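PDB 2ZO4: metallo-beta-lactamase family protein from Thermus thermophilus, which binds two zinc ions in a metallo-beta-lactamase fold and is probably a metal-dependent hydrolase whose substrate is not established. Local coordinates for residues H72-G77 and A188-L193; F90-E95 and V165-G170; P14-L19 and R138-P143. One frame throughout, in Å; residues are numbered along the deposited sequence.

Interaction 1 (H72-G77 and A188-L193). With ZN (zinc ion), chain C; ZN (zinc ion), chain B.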
ATOM      1  N   HIS A  72      -4.459  -1.365   2.866  1.00  9.40           N
ATOM      2  CA  HIS A  72      -5.132  -0.120   2.495  1.00  9.78           C
ATOM      3  C   HIS A  72      -6.501  -0.432   1.883  1.00 10.20           C
ATOM      4  O   HIS A  72      -6.657  -1.457   1.208  1.00 10.20           O
ATOM      5  CB  HIS A  72      -4.267   0.745   1.565  1.00 10.03           C
ATOM      6  CG  HIS A  72      -3.029   1.289   2.219  1.00 10.12           C
ATOM      7  ND1 HIS A  72      -1.994   1.848   1.502  1.00 10.48           N
ATOM      8  CD2 HIS A  72      -2.655   1.345   3.521  1.00 10.78           C
ATOM      9  CE1 HIS A  72      -1.042   2.234   2.333  1.00 11.13           C
ATOM     10  NE2 HIS A  72      -1.418   1.940   3.563  1.00 10.73           N
ATOM     11  N   PRO A  73      -7.500   0.438   2.130  1.00 10.35           N
ATOM     12  CA  PRO A  73      -8.897   0.127   1.808  1.00 10.48           C
ATOM     13  C   PRO A  73      -9.145  -0.223   0.336  1.00 10.71           C
ATOM     14  O   PRO A  73      -9.966  -1.087   0.045  1.00 10.65           O
ATOM     15  CB  PRO A  73      -9.647   1.413   2.190  1.00 10.37           C
ATOM     16  CG  PRO A  73      -8.597   2.478   2.257  1.00 10.63           C
ATOM     17  CD  PRO A  73      -7.361   1.785   2.715  1.00 10.27           C
ATOM     18  N   ASP A  74      -8.429   0.437  -0.573  1.00 11.02           N
ATOM     19  CA  ASP A  74      -8.555   0.191  -2.015  1.00 11.09           C
ATOM     20  C   ASP A  74      -8.059  -1.188  -2.486  1.00 10.88           C
ATOM     21  O   ASP A  74      -8.296  -1.575  -3.630  1.00 11.21           O
ATOM     22  CB  ASP A  74      -7.888   1.321  -2.819  1.00 11.25           C
ATOM     23  CG  ASP A  74      -6.444   1.585  -2.402  1.00 12.29           C
ATOM     24  OD1 ASP A  74      -6.128   1.532  -1.189  1.00 12.53           O
ATOM     25  OD2 ASP A  74      -5.619   1.865  -3.300  1.00 12.26           O
ATOM     26  N   HIS A  75      -7.379  -1.920  -1.609  1.00 10.60           N
ATOM     27  CA  HIS A  75      -6.855  -3.251  -1.933  1.00 10.46           C
ATOM     28  C   HIS A  75      -7.496  -4.330  -1.054  1.00 10.37           C
ATOM     29  O   HIS A  75      -7.677  -5.471  -1.475  1.00 10.42           O
ATOM     30  CB  HIS A  75      -5.328  -3.271  -1.760  1.00 10.30           C
ATOM     31  CG  HIS A  75      -4.609  -2.276  -2.622  1.00 10.00           C
ATOM     32  ND1 HIS A  75      -3.973  -2.624  -3.795  1.00  8.94           N
ATOM     33  CD2 HIS A  75      -4.430  -0.943  -2.483  1.00  9.48           C
ATOM     34  CE1 HIS A  75      -3.436  -1.549  -4.342  1.00  8.79           C
ATOM     35  NE2 HIS A  75      -3.698  -0.514  -3.565  1.00  9.93           N
ATOM     36  N   TYR A  76      -7.875  -3.930   0.154  1.00 10.45           N
ATOM     37  CA  TYR A  76      -8.247  -4.836   1.237  1.00 10.57           C
ATOM     38  C   TYR A  76      -9.756  -4.817   1.519  1.00 10.79           C
ATOM     39  O   TYR A  76     -10.281  -5.720   2.179  1.00 10.72           O
ATOM     40  CB  TYR A  76      -7.433  -4.400   2.455  1.00 10.48           C
ATOM     41  CG  TYR A  76      -7.752  -4.946   3.834  1.00 10.43           C
ATOM     42  CD1 TYR A  76      -6.923  -5.889   4.437  1.00 10.65           C
ATOM     43  CD2 TYR A  76      -8.814  -4.436   4.582  1.00 10.35           C
ATOM     44  CE1 TYR A  76      -7.179  -6.353   5.730  1.00 10.30           C
ATOM     45  CE2 TYR A  76      -9.085  -4.901   5.863  1.00 10.72           C
ATOM     46  CZ  TYR A  76      -8.263  -5.852   6.433  1.00 10.48           C
ATOM     47  OH  TYR A  76      -8.530  -6.292   7.708  1.00 10.47           O
ATOM     48  N   GLY A  77     -10.442  -3.800   0.994  1.00 10.84           N
ATOM     49  CA  GLY A  77     -11.838  -3.505   1.344  1.00 11.40           C
ATOM     50  C   GLY A  77     -12.878  -4.599   1.141  1.00 11.59           C
ATOM     51  O   GLY A  77     -13.785  -4.743   1.956  1.00 11.95           O
ATOM     52  N   ALA A 188       3.373  -5.677  -8.397  1.00 10.12           N
ATOM     53  CA  ALA A 188       4.122  -4.852  -7.452  1.00 10.27           C
ATOM     54  C   ALA A 188       3.306  -4.255  -6.312  1.00 10.31           C
ATOM     55  O   ALA A 188       3.879  -3.746  -5.351  1.00 10.15           O
ATOM     56  CB  ALA A 188       4.861  -3.741  -8.205  1.00 10.37           C
ATOM     57  N   GLY A 189       1.979  -4.317  -6.412  1.00 10.37           N
ATOM     58  CA  GLY A 189       1.106  -3.611  -5.468  1.00 10.35           C
ATOM     59  C   GLY A 189       1.423  -2.128  -5.501  1.00 10.55           C
ATOM     60  O   GLY A 189       1.601  -1.559  -6.573  1.00 10.22           O
ATOM     61  N   ASP A 190       1.523  -1.505  -4.330  1.00 10.68           N
ATOM     62  CA  ASP A 190       1.913  -0.103  -4.255  1.00 11.27           C
ATOM     63  C   ASP A 190       3.357   0.107  -3.795  1.00 11.59           C
ATOM     64  O   ASP A 190       3.693   1.174  -3.297  1.00 11.64           O
ATOM     65  CB  ASP A 190       0.956   0.683  -3.353  1.00 11.18           C
ATOM     66  CG  ASP A 190      -0.458   0.760  -3.906  1.00 11.51           C
ATOM     67  OD1 ASP A 190      -0.735   0.209  -4.994  1.00 11.31           O
ATOM     68  OD2 ASP A 190      -1.303   1.374  -3.226  1.00 11.94           O
ATOM     69  N   ALA A 191       4.212  -0.902  -3.956  1.00 12.19           N
ATOM     70  CA  ALA A 191       5.634  -0.760  -3.621  1.00 12.67           C
ATOM     71  C   ALA A 191       6.358   0.084  -4.675  1.00 13.21           C
ATOM     72  O   ALA A 191       7.437   0.638  -4.422  1.00 12.66           O
ATOM     73  CB  ALA A 191       6.295  -2.136  -3.498  1.00 12.61           C
ATOM     74  N   LEU A 192       5.740   0.164  -5.853  1.00 14.08           N
ATOM     75  CA  LEU A 192       6.283   0.849  -7.016  1.00 15.35           C
ATOM     76  C   LEU A 192       5.107   1.354  -7.850  1.00 15.93           C
ATOM     77  O   LEU A 192       4.129   0.631  -8.047  1.00 16.02           O
ATOM     78  CB  LEU A 192       7.114  -0.139  -7.848  1.00 15.37           C
ATOM     79  CG  LEU A 192       8.326   0.329  -8.654  1.00 16.30           C
ATOM     80  CD1 LEU A 192       9.488   0.685  -7.738  1.00 16.91           C
ATOM     81  CD2 LEU A 192       8.749  -0.755  -9.632  1.00 15.87           C
ATOM     82  N   LEU A 193       5.195   2.597  -8.318  1.00 16.69           N
ATOM     83  CA  LEU A 193       4.212   3.172  -9.245  1.00 17.58           C
ATOM     84  C   LEU A 193       4.948   3.967 -10.318  1.00 18.31           C
ATOM     85  O   LEU A 193       6.032   4.487 -10.058  1.00 18.32           O
ATOM     86  CB  LEU A 193       3.222   4.085  -8.510  1.00 17.43           C
ATOM     87  CG  LEU A 193       2.278   3.516  -7.441  1.00 17.49           C
ATOM     88  CD1 LEU A 193       1.519   4.642  -6.753  1.00 17.59           C
ATOM     89  CD2 LEU A 193       1.309   2.489  -8.023  1.00 16.93           C
TER
HETATM   90 ZN    ZN C 319      -3.341   1.510  -3.555  1.00 14.23          ZN
HETATM   91 ZN    ZN B 318      -1.685   1.549  -0.691  1.00 14.64          ZN
HETATM   92  O   HOH W   1      -3.310   2.181  -1.689  1.00  8.02           O
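With CG turned opposite the carbonyl carbon (chi1 -59° in His75 and -65° in Asp190), the imidazole of His75 and the carboxylate of Asp190 reach from opposite segments to one zinc ion, where their two bonds meet at roughly a right angle, the ring and carboxylate planes 79° apart. His75 NE2 and Asp190 OD2 lie 3.1 Å from each other, yet no hydrogen bond joins them: both atoms give their electrons to the metal, each 2.1 Å from it. Asp74 brings OD2 to the same ion at 2.3 Å, and His233 adds a further nitrogen. Asp190 OD2 also reaches the second zinc, at a longer 2.6 Å, where His72 ND1, His70 and His171 complete the protein ligands. A water joins the two ions, 2.0 Å from each, and gives a weak hydrogen bond to Asp74 OD1. This is the binuclear site of the metallo-beta-lactamase fold: the His-X-His-X-Asp-His motif supplies His70 and His72 from the loop before helix 73-76, and Asp74 and His75 from the helix itself, while Asp190 comes from the type II' turn at the end of strand 185-189. His72 occupies the N-cap position, and its carbonyl O accepts from the backbone N atoms of His75 and Tyr76. On the far side of the imidazole from the zinc, Asp37 accepts from His75 ND1, which helps fix the ring's rotation and should make NE2 a stronger donor. Shared between two cations, the bridging solvent would be polarised and probably acidified, consistent with the hydroxide-like nucleophile proposed for hydrolases of this superfamily.

Interaction 2 (F90-E95 and V165-G170)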
ATOM      1  N   PHE A  90      -5.227 -14.328   1.869  1.00 11.92           N
ATOM      2  CA  PHE A  90      -3.816 -14.314   2.241  1.00 11.85           C
ATOM      3  C   PHE A  90      -3.313 -12.880   2.407  1.00 11.74           C
ATOM      4  O   PHE A  90      -3.609 -12.010   1.581  1.00 11.30           O
ATOM      5  CB  PHE A  90      -2.977 -15.040   1.184  1.00 12.05           C
ATOM      6  CG  PHE A  90      -3.176 -16.533   1.162  1.00 12.71           C
ATOM      7  CD1 PHE A  90      -2.386 -17.361   1.952  1.00 13.05           C
ATOM      8  CD2 PHE A  90      -4.145 -17.111   0.342  1.00 12.70           C
ATOM      9  CE1 PHE A  90      -2.555 -18.743   1.931  1.00 13.15           C
ATOM     10  CE2 PHE A  90      -4.323 -18.489   0.310  1.00 12.58           C
ATOM     11  CZ  PHE A  90      -3.527 -19.309   1.108  1.00 13.23           C
ATOM     12  N   LEU A  91      -2.546 -12.656   3.474  1.00 11.57           N
ATOM     13  CA  LEU A  91      -2.073 -11.329   3.864  1.00 11.47           C
ATOM     14  C   LEU A  91      -0.710 -11.500   4.523  1.00 11.34           C
ATOM     15  O   LEU A  91      -0.544 -12.411   5.335  1.00 11.01           O
ATOM     16  CB  LEU A  91      -3.041 -10.731   4.889  1.00 11.48           C
ATOM     17  CG  LEU A  91      -3.498  -9.268   4.942  1.00 12.54           C
ATOM     18  CD1 LEU A  91      -3.746  -8.887   6.396  1.00 12.37           C
ATOM     19  CD2 LEU A  91      -2.546  -8.274   4.288  1.00 13.01           C
ATOM     20  N   HIS A  92       0.256 -10.636   4.210  1.00 11.09           N
ATOM     21  CA  HIS A  92       1.583 -10.754   4.835  1.00 11.49           C
ATOM     22  C   HIS A  92       1.532 -10.589   6.352  1.00 11.78           C
ATOM     23  O   HIS A  92       0.848  -9.703   6.864  1.00 11.45           O
ATOM     24  CB  HIS A  92       2.600  -9.781   4.241  1.00 11.09           C
ATOM     25  CG  HIS A  92       3.989  -9.990   4.756  1.00 10.92           C
ATOM     26  ND1 HIS A  92       4.461  -9.380   5.898  1.00 10.11           N
ATOM     27  CD2 HIS A  92       4.999 -10.771   4.302  1.00 10.53           C
ATOM     28  CE1 HIS A  92       5.703  -9.768   6.122  1.00 10.56           C
ATOM     29  NE2 HIS A  92       6.052 -10.612   5.168  1.00 10.30           N
ATOM     30  N   GLU A  93       2.282 -11.446   7.045  1.00 12.61           N
ATOM     31  CA  GLU A  93       2.273 -11.550   8.513  1.00 13.90           C
ATOM     32  C   GLU A  93       2.425 -10.212   9.263  1.00 13.88           C
ATOM     33  O   GLU A  93       1.802 -10.007  10.303  1.00 14.18           O
ATOM     34  CB  GLU A  93       3.338 -12.564   8.985  1.00 13.74           C
ATOM     35  CG  GLU A  93       4.788 -12.241   8.547  1.00 14.85           C
ATOM     36  CD  GLU A  93       5.799 -13.348   8.865  1.00 15.14           C
ATOM     37  OE1 GLU A  93       5.507 -14.227   9.702  1.00 17.01           O
ATOM     38  OE2 GLU A  93       6.899 -13.339   8.269  1.00 16.65           O
ATOM     39  N   GLU A  94       3.237  -9.308   8.717  1.00 14.18           N
ATOM     40  CA  GLU A  94       3.538  -8.024   9.357  1.00 14.38           C
ATOM     41  C   GLU A  94       2.353  -7.038   9.386  1.00 14.03           C
ATOM     42  O   GLU A  94       2.373  -6.058  10.139  1.00 14.11           O
ATOM     43  CB  GLU A  94       4.782  -7.403   8.703  1.00 14.73           C
ATOM     44  CG  GLU A  94       5.298  -6.112   9.334  1.00 16.75           C
ATOM     45  CD  GLU A  94       6.075  -6.310  10.632  1.00 18.51           C
ATOM     46  OE1 GLU A  94       6.249  -7.455  11.098  1.00 19.75           O
ATOM     47  OE2 GLU A  94       6.524  -5.291  11.189  1.00 20.67           O
ATOM     48  N   GLU A  95       1.323  -7.302   8.583  1.00 13.63           N
ATOM     49  CA  GLU A  95       0.098  -6.498   8.610  1.00 13.36           C
ATOM     50  C   GLU A  95      -0.776  -6.830   9.816  1.00 13.45           C
ATOM     51  O   GLU A  95      -1.537  -5.982  10.280  1.00 13.49           O
ATOM     52  CB  GLU A  95      -0.735  -6.700   7.335  1.00 13.39           C
ATOM     53  CG  GLU A  95      -0.105  -6.221   6.029  1.00 12.64           C
ATOM     54  CD  GLU A  95      -0.042  -4.705   5.901  1.00 12.03           C
ATOM     55  OE1 GLU A  95       0.710  -4.068   6.669  1.00 12.06           O
ATOM     56  OE2 GLU A  95      -0.729  -4.152   5.015  1.00 10.39           O
ATOM     57  N   VAL A 165       6.395 -14.584  -2.958  1.00 10.39           N
ATOM     58  CA  VAL A 165       6.017 -13.501  -2.051  1.00  9.74           C
ATOM     59  C   VAL A 165       7.237 -12.653  -1.686  1.00  9.69           C
ATOM     60  O   VAL A 165       8.217 -13.153  -1.120  1.00  9.20           O
ATOM     61  CB  VAL A 165       5.313 -14.034  -0.775  1.00 10.01           C
ATOM     62  CG1 VAL A 165       4.906 -12.877   0.158  1.00  9.45           C
ATOM     63  CG2 VAL A 165       4.089 -14.851  -1.155  1.00  9.41           C
ATOM     64  N   LEU A 166       7.175 -11.368  -2.027  1.00  9.50           N
ATOM     65  CA  LEU A 166       8.256 -10.439  -1.710  1.00  9.53           C
ATOM     66  C   LEU A 166       7.774  -9.396  -0.724  1.00  9.29           C
ATOM     67  O   LEU A 166       7.024  -8.492  -1.088  1.00  9.24           O
ATOM     68  CB  LEU A 166       8.787  -9.751  -2.970  1.00  9.34           C
ATOM     69  CG  LEU A 166       9.155 -10.573  -4.206  1.00 10.17           C
ATOM     70  CD1 LEU A 166       9.534  -9.621  -5.322  1.00 10.25           C
ATOM     71  CD2 LEU A 166      10.293 -11.561  -3.923  1.00 11.50           C
ATOM     72  N   TRP A 167       8.201  -9.538   0.529  1.00  9.48           N
ATOM     73  CA  TRP A 167       7.907  -8.560   1.564  1.00  9.56           C
ATOM     74  C   TRP A 167       8.618  -7.264   1.212  1.00  9.53           C
ATOM     75  O   TRP A 167       9.850  -7.221   1.092  1.00  9.22           O
ATOM     76  CB  TRP A 167       8.345  -9.075   2.936  1.00 10.04           C
ATOM     77  CG  TRP A 167       8.072  -8.144   4.089  1.00 10.47           C
ATOM     78  CD1 TRP A 167       6.967  -7.359   4.276  1.00 10.97           C
ATOM     79  CD2 TRP A 167       8.912  -7.929   5.232  1.00 10.84           C
ATOM     80  NE1 TRP A 167       7.073  -6.661   5.459  1.00 10.54           N
ATOM     81  CE2 TRP A 167       8.256  -6.994   6.066  1.00 11.23           C
ATOM     82  CE3 TRP A 167      10.156  -8.439   5.633  1.00 11.64           C
ATOM     83  CZ2 TRP A 167       8.804  -6.552   7.278  1.00 11.36           C
ATOM     84  CZ3 TRP A 167      10.706  -7.995   6.839  1.00 11.37           C
ATOM     85  CH2 TRP A 167      10.028  -7.060   7.644  1.00 11.56           C
ATOM     86  N   THR A 168       7.819  -6.222   1.009  1.00  9.19           N
ATOM     87  CA  THR A 168       8.313  -4.914   0.590  1.00  8.99           C
ATOM     88  C   THR A 168       7.718  -3.817   1.485  1.00  9.09           C
ATOM     89  O   THR A 168       6.847  -3.052   1.045  1.00  9.31           O
ATOM     90  CB  THR A 168       7.993  -4.646  -0.898  1.00  9.23           C
ATOM     91  OG1 THR A 168       6.721  -5.220  -1.226  1.00  9.23           O
ATOM     92  CG2 THR A 168       9.071  -5.261  -1.805  1.00  8.71           C
ATOM     93  N   PRO A 169       8.188  -3.738   2.750  1.00  8.77           N
ATOM     94  CA  PRO A 169       7.668  -2.764   3.708  1.00  8.90           C
ATOM     95  C   PRO A 169       8.020  -1.326   3.319  1.00  8.89           C
ATOM     96  O   PRO A 169       8.974  -1.106   2.570  1.00  8.80           O
ATOM     97  CB  PRO A 169       8.373  -3.150   5.012  1.00  8.74           C
ATOM     98  CG  PRO A 169       9.644  -3.800   4.566  1.00  8.65           C
ATOM     99  CD  PRO A 169       9.264  -4.557   3.338  1.00  8.77           C
ATOM    100  N   GLY A 170       7.245  -0.368   3.823  1.00  8.91           N
ATOM    101  CA  GLY A 170       7.447   1.044   3.515  1.00  8.89           C
ATOM    102  C   GLY A 170       6.129   1.738   3.251  1.00  9.19           C
ATOM    103  O   GLY A 170       5.657   2.527   4.071  1.00  9.41           O
TER
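Where the two beta sheets of the metallo-beta-lactamase alpha-beta/beta-alpha sandwich face each other, the end of strand 88-92 meets the end of strand 161-167 through an offset stack of His92 on the five-membered ring of Trp167. The planes are 8° from parallel and the centroids 3.9 Å apart. His92 CE1 lies over the indole face, 3.3 Å from Trp167 CD1, while His92 NE2 comes to 3.4 Å from Trp167 CG. Both side chains run out from their strands with CG opposite the backbone N (chi1 -174° and -179°), which lets the rings meet in the gap between the sheets. Glu93 CG lies against the other face of the imidazole, toward its rim, and Pro169 CD does the same for the indole. Glu94 adds aliphatic contact, its CB 4.0 Å from Trp167 NE1, before a bend at chi2 carries its carboxylate to salt bridges with Arg207 and Arg98. The indole N-H is held by the carbonyl O of Asp173, which helps hold the indole in place. Strand 176-180 lies beside the stack, with Ala176 against His92, while Pro169 packs on Asp213 of helix 210-222 and strand 148-150 pairs with 88-92.

Interaction 3 (P14-L19 and R138-P143)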
ATOM      1  N   PRO A  14     -12.880   1.686 -10.051  1.00 18.68           N
ATOM      2  CA  PRO A  14     -12.974   3.048  -9.503  1.00 19.01           C
ATOM      3  C   PRO A  14     -12.969   3.080  -7.975  1.00 19.33           C
ATOM      4  O   PRO A  14     -13.593   2.238  -7.333  1.00 19.03           O
ATOM      5  CB  PRO A  14     -14.319   3.564 -10.040  1.00 19.23           C
ATOM      6  CG  PRO A  14     -14.700   2.615 -11.144  1.00 19.21           C
ATOM      7  CD  PRO A  14     -14.117   1.300 -10.752  1.00 18.77           C
ATOM      8  N   ILE A  15     -12.249   4.049  -7.416  1.00 19.87           N
ATOM      9  CA  ILE A  15     -12.147   4.225  -5.966  1.00 20.61           C
ATOM     10  C   ILE A  15     -12.376   5.693  -5.575  1.00 21.37           C
ATOM     11  O   ILE A  15     -11.960   6.602  -6.300  1.00 21.50           O
ATOM     12  CB  ILE A  15     -10.792   3.702  -5.392  1.00 20.45           C
ATOM     13  CG1 ILE A  15      -9.592   4.364  -6.086  1.00 20.16           C
ATOM     14  CG2 ILE A  15     -10.724   2.183  -5.488  1.00 20.01           C
ATOM     15  CD1 ILE A  15      -8.251   4.135  -5.384  1.00 20.52           C
ATOM     16  N   PRO A  16     -13.049   5.929  -4.432  1.00 22.16           N
ATOM     17  CA  PRO A  16     -13.394   7.293  -4.028  1.00 22.74           C
ATOM     18  C   PRO A  16     -12.233   8.047  -3.365  1.00 23.30           C
ATOM     19  O   PRO A  16     -12.445   8.776  -2.392  1.00 23.74           O
ATOM     20  CB  PRO A  16     -14.537   7.072  -3.035  1.00 22.79           C
ATOM     21  CG  PRO A  16     -14.225   5.762  -2.404  1.00 22.52           C
ATOM     22  CD  PRO A  16     -13.543   4.928  -3.465  1.00 22.26           C
ATOM     23  N   TYR A  17     -11.027   7.872  -3.906  1.00 23.60           N
ATOM     24  CA  TYR A  17      -9.815   8.506  -3.384  1.00 23.95           C
ATOM     25  C   TYR A  17      -9.039   9.180  -4.522  1.00 23.74           C
ATOM     26  O   TYR A  17      -9.248   8.843  -5.688  1.00 23.80           O
ATOM     27  CB  TYR A  17      -8.947   7.478  -2.642  1.00 24.39           C
ATOM     28  CG  TYR A  17      -9.692   6.793  -1.520  1.00 24.99           C
ATOM     29  CD1 TYR A  17      -9.997   7.478  -0.343  1.00 25.70           C
ATOM     30  CD2 TYR A  17     -10.119   5.471  -1.646  1.00 25.39           C
ATOM     31  CE1 TYR A  17     -10.700   6.863   0.686  1.00 26.21           C
ATOM     32  CE2 TYR A  17     -10.823   4.844  -0.625  1.00 25.67           C
ATOM     33  CZ  TYR A  17     -11.108   5.548   0.539  1.00 26.05           C
ATOM     34  OH  TYR A  17     -11.803   4.941   1.556  1.00 26.18           O
ATOM     35  N   PRO A  18      -8.167  10.159  -4.193  1.00 23.65           N
ATOM     36  CA  PRO A  18      -7.412  10.912  -5.212  1.00 23.44           C
ATOM     37  C   PRO A  18      -6.709  10.066  -6.286  1.00 23.20           C
ATOM     38  O   PRO A  18      -6.488  10.559  -7.392  1.00 23.13           O
ATOM     39  CB  PRO A  18      -6.385  11.709  -4.393  1.00 23.61           C
ATOM     40  CG  PRO A  18      -6.525  11.246  -2.971  1.00 23.73           C
ATOM     41  CD  PRO A  18      -7.876  10.644  -2.831  1.00 23.57           C
ATOM     42  N   LEU A  19      -6.371   8.814  -5.971  1.00 22.96           N
ATOM     43  CA  LEU A  19      -5.782   7.897  -6.960  1.00 22.71           C
ATOM     44  C   LEU A  19      -6.790   7.488  -8.044  1.00 22.42           C
ATOM     45  O   LEU A  19      -6.397   7.121  -9.154  1.00 22.48           O
ATOM     46  CB  LEU A  19      -5.200   6.658  -6.276  1.00 22.94           C
ATOM     47  N   ARG A 138     -14.042   3.217   6.834  1.00 21.77           N
ATOM     48  CA  ARG A 138     -14.344   2.003   7.605  1.00 21.46           C
ATOM     49  C   ARG A 138     -15.650   1.330   7.180  1.00 21.27           C
ATOM     50  O   ARG A 138     -15.748   0.102   7.179  1.00 21.16           O
ATOM     51  CB  ARG A 138     -14.397   2.305   9.105  1.00 21.59           C
ATOM     52  CG  ARG A 138     -13.050   2.534   9.756  1.00 21.67           C
ATOM     53  CD  ARG A 138     -13.177   2.580  11.270  1.00 22.82           C
ATOM     54  NE  ARG A 138     -11.892   2.811  11.934  1.00 22.83           N
ATOM     55  CZ  ARG A 138     -11.023   1.856  12.252  1.00 22.93           C
ATOM     56  NH1 ARG A 138     -11.279   0.589  11.963  1.00 22.83           N
ATOM     57  NH2 ARG A 138      -9.888   2.169  12.861  1.00 23.91           N
ATOM     58  N   GLU A 139     -16.647   2.144   6.828  1.00 21.04           N
ATOM     59  CA  GLU A 139     -17.943   1.654   6.361  1.00 20.88           C
ATOM     60  C   GLU A 139     -17.835   0.916   5.023  1.00 20.77           C
ATOM     61  O   GLU A 139     -18.682   0.083   4.697  1.00 20.82           O
ATOM     62  CB  GLU A 139     -18.935   2.815   6.240  1.00 21.10           C
ATOM     63  N   ARG A 140     -16.790   1.234   4.260  1.00 20.29           N
ATOM     64  CA  ARG A 140     -16.545   0.635   2.947  1.00 19.91           C
ATOM     65  C   ARG A 140     -15.587  -0.562   3.037  1.00 19.17           C
ATOM     66  O   ARG A 140     -15.305  -1.223   2.033  1.00 18.92           O
ATOM     67  CB  ARG A 140     -15.985   1.691   1.984  1.00 20.19           C
ATOM     68  CG  ARG A 140     -16.816   2.964   1.905  1.00 21.77           C
ATOM     69  CD  ARG A 140     -16.427   3.827   0.724  1.00 25.41           C
ATOM     70  NE  ARG A 140     -15.257   4.658   0.988  1.00 27.91           N
ATOM     71  CZ  ARG A 140     -15.275   5.987   1.061  1.00 29.04           C
ATOM     72  NH1 ARG A 140     -16.406   6.662   0.883  1.00 29.20           N
ATOM     73  NH2 ARG A 140     -14.149   6.643   1.309  1.00 29.61           N
ATOM     74  N   VAL A 141     -15.099  -0.835   4.244  1.00 18.38           N
ATOM     75  CA  VAL A 141     -14.130  -1.902   4.456  1.00 17.76           C
ATOM     76  C   VAL A 141     -14.754  -3.098   5.166  1.00 17.62           C
ATOM     77  O   VAL A 141     -15.385  -2.954   6.215  1.00 17.38           O
ATOM     78  CB  VAL A 141     -12.883  -1.398   5.221  1.00 17.60           C
ATOM     79  CG1 VAL A 141     -11.964  -2.555   5.593  1.00 16.78           C
ATOM     80  CG2 VAL A 141     -12.133  -0.362   4.383  1.00 17.04           C
ATOM     81  N   HIS A 142     -14.563  -4.275   4.572  1.00 17.39           N
ATOM     82  CA  HIS A 142     -15.029  -5.538   5.134  1.00 17.36           C
ATOM     83  C   HIS A 142     -13.809  -6.393   5.450  1.00 16.97           C
ATOM     84  O   HIS A 142     -13.313  -7.112   4.579  1.00 17.23           O
ATOM     85  CB  HIS A 142     -15.953  -6.252   4.145  1.00 17.63           C
ATOM     86  CG  HIS A 142     -17.110  -5.417   3.698  1.00 19.23           C
ATOM     87  ND1 HIS A 142     -18.377  -5.556   4.227  1.00 20.49           N
ATOM     88  CD2 HIS A 142     -17.189  -4.414   2.792  1.00 20.00           C
ATOM     89  CE1 HIS A 142     -19.187  -4.681   3.658  1.00 20.92           C
ATOM     90  NE2 HIS A 142     -18.490  -3.974   2.785  1.00 21.36           N
ATOM     91  N   PRO A 143     -13.303  -6.300   6.693  1.00 16.48           N
ATOM     92  CA  PRO A 143     -12.081  -7.009   7.078  1.00 16.31           C
ATOM     93  C   PRO A 143     -12.274  -8.527   7.133  1.00 16.06           C
ATOM     94  O   PRO A 143     -13.332  -8.992   7.566  1.00 15.87           O
ATOM     95  CB  PRO A 143     -11.782  -6.464   8.484  1.00 16.21           C
ATOM     96  CG  PRO A 143     -12.634  -5.238   8.627  1.00 16.22           C
ATOM     97  CD  PRO A 143     -13.844  -5.512   7.812  1.00 16.45           C
TER
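Tyr17 OH is gripped by two groups, the guanidinium of Arg140 and the hydroxyl of Thr137. The arginine bond is nearly straight: Arg140 NH2 donates to Tyr17 OH over 2.9 Å, with an angle of 171° at the hydrogen. Two loops of the metallo-beta-lactamase fold meet here at the surface, the connection between strands 8-14 and 21-29 and the type I beta turn from Arg138 to Val141 that follows helix 133-138, in which Val141 N donates to Arg138 O at 3.1 Å. The hydroxyl lies almost in the guanidinium plane, so the charged group is engaged at its edge, while the phenol ring stands steeply to it, the planes 75° apart. A bend at chi3 (-82°) swings the end of the Arg140 chain round to bring one face to Pro16 and an edge to the tyrosine. The backbone of Arg140 is tied to Gly41, while Tyr17 packs against Leu40, so both loops lean on the same 40-42 region. On the inner side Ile15 touches Asp74, a ligand of one zinc, which places this surface contact beside the rim of the metal site. Pro16 takes a different side of the guanidinium from the tyrosine. Its CG lies over one face of the Tyr17 ring, toward the rim, and touches both groups in the corner where they meet. That same carbon rests over the centre of one guanidinium face, a contact of aliphatic carbon with the flat side of the cation, with Pro16 CG 3.6 Å from Arg140 CZ.

Interaction 1 holds the two zinc ions, and the other contacts border it from different sides. The centre of interaction 2 is 11 Å from that of interaction 1; the two touch where Ala191 CB packs 3.9 Å from Thr168 OG1, and the side chain of His92 stays about 13 Å from a zinc. Interaction 3, centred 12 Å from interaction 1, is joined to it more closely: Gly77 O and His142 N are 2.8 Å apart, probably hydrogen-bonded, while Val141 packs on Pro73 and Tyr76. Its Tyr17 side chain comes within about 8 Å of a zinc. Interactions 2 and 3 do not touch, their nearest atoms about 9 Å apart.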